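Local atomic coordinates of RNA-binding protein Smaug (Drosophila melanogaster, PDB entry 1OXJ), a protein that binds RNA, recognising it through its SAM domain, which is joined in this fragment to a PHAT domain. Residues C58-K61 with L62-R65; V133-D136 with E137-G140. One frame throughout, in Å; residues are numbered along the deposited sequence.

Contact 1: C58-K61 with L62-R65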
loop_
_atom_site.group_PDB
_atom_site.type_symbol
_atom_site.label_atom_id
_atom_site.label_comp_id
_atom_site.label_asym_id
_atom_site.label_seq_id
_atom_site.Cartn_x
_atom_site.Cartn_y
_atom_site.Cartn_z
ATOM N N CYS A 58 12.392 5.324 1.770
ATOM C CA CYS A 58 11.043 4.784 1.904
ATOM C C CYS A 58 10.003 5.878 1.714
ATOM O O CYS A 58 8.968 5.650 1.088
ATOM C CB CYS A 58 10.869 4.117 3.274
ATOM S SG CYS A 58 11.844 2.612 3.478
ATOM N N ILE A 59 10.279 7.064 2.254
ATOM C CA ILE A 59 9.363 8.195 2.118
ATOM C C ILE A 59 9.290 8.585 0.640
ATOM O O ILE A 59 8.221 8.918 0.117
ATOM C CB ILE A 59 9.854 9.402 2.966
ATOM C CG1 ILE A 59 9.769 9.063 4.458
ATOM C CG2 ILE A 59 9.035 10.645 2.651
ATOM C CD1 ILE A 59 8.352 9.015 5.021
ATOM N N ASP A 60 10.434 8.537 -0.039
ATOM C CA ASP A 60 10.454 8.864 -1.458
ATOM C C ASP A 60 9.587 7.859 -2.205
ATOM O O ASP A 60 8.824 8.233 -3.096
ATOM C CB ASP A 60 11.885 8.834 -2.006
ATOM C CG ASP A 60 12.735 9.958 -1.458
ATOM O OD1 ASP A 60 12.286 11.120 -1.531
ATOM O OD2 ASP A 60 13.845 9.683 -0.956
ATOM N N LYS A 61 9.684 6.586 -1.827
ATOM C CA LYS A 61 8.881 5.564 -2.484
ATOM C C LYS A 61 7.402 5.801 -2.207
ATOM O O LYS A 61 6.553 5.469 -3.029
ATOM C CB LYS A 61 9.288 4.160 -2.020
ATOM C CG LYS A 61 10.676 3.762 -2.490
ATOM C CD LYS A 61 10.958 2.283 -2.272
ATOM C CE LYS A 61 12.357 1.935 -2.756
ATOM N NZ LYS A 61 12.646 0.484 -2.615
ATOM N N LEU A 62 7.093 6.371 -1.044
ATOM C CA LEU A 62 5.705 6.667 -0.711
ATOM C C LEU A 62 5.186 7.650 -1.745
ATOM O O LEU A 62 4.058 7.530 -2.232
ATOM C CB LEU A 62 5.587 7.297 0.686
ATOM C CG LEU A 62 5.735 6.378 1.902
ATOM C CD1 LEU A 62 5.362 7.151 3.187
ATOM C CD2 LEU A 62 4.813 5.165 1.729
ATOM N N LYS A 63 6.024 8.618 -2.099
ATOM C CA LYS A 63 5.627 9.631 -3.069
ATOM C C LYS A 63 5.398 9.058 -4.459
ATOM O O LYS A 63 4.688 9.654 -5.264
ATOM C CB LYS A 63 6.673 10.749 -3.147
ATOM C CG LYS A 63 6.939 11.484 -1.842
ATOM C CD LYS A 63 7.864 12.672 -2.093
ATOM C CE LYS A 63 8.630 13.082 -0.849
ATOM N NZ LYS A 63 9.692 12.089 -0.490
ATOM N N GLU A 64 5.981 7.897 -4.738
ATOM C CA GLU A 64 5.821 7.263 -6.047
ATOM C C GLU A 64 4.617 6.327 -6.149
ATOM O O GLU A 64 4.280 5.851 -7.230
ATOM C CB GLU A 64 7.084 6.485 -6.413
ATOM C CG GLU A 64 8.270 7.362 -6.785
ATOM C CD GLU A 64 7.912 8.396 -7.842
ATOM O OE1 GLU A 64 7.373 8.011 -8.905
ATOM O OE2 GLU A 64 8.169 9.597 -7.608
ATOM N N ARG A 65 3.953 6.076 -5.026
ATOM C CA ARG A 65 2.810 5.179 -5.029
ATOM C C ARG A 65 1.789 5.417 -6.139
ATOM O O ARG A 65 1.400 4.474 -6.833
ATOM C CB ARG A 65 2.118 5.212 -3.668
ATOM C CG ARG A 65 2.886 4.479 -2.579
ATOM C CD ARG A 65 2.212 4.650 -1.241
ATOM N NE ARG A 65 2.136 6.064 -0.855
ATOM C CZ ARG A 65 1.508 6.495 0.231
ATOM N NH1 ARG A 65 0.912 5.618 1.030
ATOM N NH2 ARG A 65 1.458 7.795 0.510
#
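The carboxylate of Asp60 is met by the ammonium group of Lys63 from above its plane. Lys63 NZ stands 3.0 Å from Asp60 OD1 and about 41° out of that plane, a salt bridge between residues three apart on one helix. The two side chains lie alongside each other and point the same way. The lysine chain bends at its last torsion (chi4 72°), which turns NZ back to the aspartate. The same NZ lies 3.5 Å from Ile59 CG2.

The guanidinium of Arg65 has Leu62 CD2 over one face, 3.7 Å above the plane and offset toward its rim. Arg65 NE donates to Leu62 O at 2.8 Å, with the oxygen tilted somewhat out of the guanidinium plane, and this carbonyl also accepts from Arg65 N. A bend at chi3 (-60°) folds the arginine back to that oxygen. Its far end is held by Pro97 O and Thr96 OG1, both reached by NH1, so the group is fixed from two ends.

Ile59 CD1 meets Leu62 CD1 at 4.0 Å on the buried side. Beneath the side chains runs ordinary helix bonding: Leu62 N to Cys58 O at 2.9 Å and Lys63 N to Ile59 O at 3.1 Å. Glu64 N bonds to Lys61 O instead, three residues back, and only weakly to Asp60 O.

Residues 58-65 make up about two turns of the long helix 49-77, which runs from the SAM domain into the PHAT domain. Ile59 and Leu62 pack on Trp13 of helix 10-16 and on Met34 of helix 31-34. Arg65 touches Ile93 and Met98 in the loop after helix 83-91.

Contact 2: V133-D136 with E137-G140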
loop_
_atom_site.group_PDB
_atom_site.type_symbol
_atom_site.label_atom_id
_atom_site.label_comp_id
_atom_site.label_asym_id
_atom_site.label_seq_id
_atom_site.Cartn_x
_atom_site.Cartn_y
_atom_site.Cartn_z
ATOM N N VAL A 133 -5.928 -20.322 -10.484
ATOM C CA VAL A 133 -6.026 -21.189 -9.318
ATOM C C VAL A 133 -4.765 -22.020 -9.076
ATOM O O VAL A 133 -4.457 -22.373 -7.941
ATOM C CB VAL A 133 -7.235 -22.141 -9.447
ATOM C CG1 VAL A 133 -8.532 -21.362 -9.281
ATOM C CG2 VAL A 133 -7.212 -22.826 -10.809
ATOM N N GLN A 134 -4.030 -22.320 -10.143
ATOM C CA GLN A 134 -2.811 -23.119 -10.031
ATOM C C GLN A 134 -1.614 -22.374 -9.443
ATOM O O GLN A 134 -0.657 -23.002 -8.982
ATOM C CB GLN A 134 -2.429 -23.687 -11.401
ATOM C CG GLN A 134 -3.508 -24.550 -12.032
ATOM C CD GLN A 134 -3.994 -25.640 -11.098
ATOM O OE1 GLN A 134 -3.200 -26.424 -10.574
ATOM N NE2 GLN A 134 -5.303 -25.693 -10.882
ATOM N N ASP A 135 -1.655 -21.043 -9.463
ATOM C CA ASP A 135 -0.558 -20.253 -8.908
ATOM C C ASP A 135 -0.808 -20.030 -7.417
ATOM O O ASP A 135 -1.313 -18.981 -7.007
ATOM C CB ASP A 135 -0.448 -18.898 -9.611
ATOM C CG ASP A 135 0.823 -18.153 -9.239
ATOM O OD1 ASP A 135 1.372 -18.418 -8.146
ATOM O OD2 ASP A 135 1.269 -17.297 -10.035
ATOM N N ASP A 136 -0.437 -21.026 -6.619
ATOM C CA ASP A 136 -0.610 -21.010 -5.171
ATOM C C ASP A 136 0.135 -19.875 -4.465
ATOM O O ASP A 136 -0.376 -19.285 -3.512
ATOM C CB ASP A 136 -0.163 -22.371 -4.610
ATOM C CG ASP A 136 -0.331 -22.483 -3.103
ATOM O OD1 ASP A 136 -0.238 -23.615 -2.586
ATOM O OD2 ASP A 136 -0.543 -21.456 -2.427
ATOM N N GLU A 137 1.343 -19.574 -4.923
ATOM C CA GLU A 137 2.132 -18.515 -4.305
ATOM C C GLU A 137 1.464 -17.148 -4.463
ATOM O O GLU A 137 1.196 -16.462 -3.477
ATOM C CB GLU A 137 3.539 -18.483 -4.909
ATOM C CG GLU A 137 4.400 -17.333 -4.413
ATOM C CD GLU A 137 5.886 -17.585 -4.612
ATOM O OE1 GLU A 137 6.287 -17.953 -5.737
ATOM O OE2 GLU A 137 6.651 -17.411 -3.639
ATOM N N THR A 138 1.190 -16.777 -5.709
ATOM C CA THR A 138 0.557 -15.506 -6.039
ATOM C C THR A 138 -0.778 -15.348 -5.323
ATOM O O THR A 138 -1.045 -14.317 -4.709
ATOM C CB THR A 138 0.328 -15.396 -7.564
ATOM O OG1 THR A 138 1.594 -15.428 -8.228
ATOM C CG2 THR A 138 -0.388 -14.106 -7.919
ATOM N N LEU A 139 -1.615 -16.376 -5.405
ATOM C CA LEU A 139 -2.921 -16.342 -4.760
ATOM C C LEU A 139 -2.767 -16.151 -3.249
ATOM O O LEU A 139 -3.541 -15.433 -2.630
ATOM C CB LEU A 139 -3.685 -17.635 -5.067
ATOM C CG LEU A 139 -5.194 -17.646 -4.822
ATOM C CD1 LEU A 139 -5.833 -16.391 -5.394
ATOM C CD2 LEU A 139 -5.789 -18.891 -5.470
ATOM N N GLY A 140 -1.755 -16.784 -2.665
ATOM C CA GLY A 140 -1.518 -16.649 -1.237
ATOM C C GLY A 140 -1.133 -15.226 -0.855
ATOM O O GLY A 140 -1.596 -14.689 0.154
#
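Asp135 is the N-cap of helix 136-150, and its carboxylate grips Thr138 with both oxygens. Asp135 OD1 accepts from Thr138 N at 2.9 Å, with a fairly straight N-H...O angle of 162°. Asp135 OD2 accepts from the hydroxyl Thr138 OG1 at 2.6 Å. Both donors come from above the carboxylate plane. The aspartate CG lies anti to its own N (chi1 -170°), which carries the acid over the first turn. In Thr138, OG1 sits beside its backbone N, and one carboxylate can therefore serve both donors.

This is the classic N-cap: a side chain takes up an amide of the first turn that has no earlier helix carbonyl to bond. The helix dipole would probably stabilise the negative charge here. With an alanine here, Thr138 N would probably lose its cap and the hydroxyl of Thr138 would be set free to turn.

The regular helix ladder starts at the same residue. Leu139 N bonds to Asp135 O at 3.1 Å, and Gly140 N bonds to Asp136 O at 3.0 Å. On the inner side, Thr138 packs on Ser84 and Val87 of helix 83-91, while Val133 and Leu139 touch Met172 near the chain's C-terminus.

How the contacts relate
Contact 1 is partly buried and contact 2 lies at the surface. Their centres are 28 Å apart, on opposite sides of the chain's centre, and they do not touch. Neither shares a helix with the other: 58-65 is a stretch inside helix 49-77, whereas 133-140 includes the start of helix 136-150. The chemistry differs with the place in the helix. Within the helix, contact 1 combines an apolar buried side with a salt bridge on the exposed side. At the helix start, contact 2 relies on a carboxylate that pairs with an amide and a hydroxyl. Contact 1 falls mostly in the SAM range, contact 2 in the PHAT range. Helix 83-91 neighbours contact 2 directly, and the loop after it reaches contact 1.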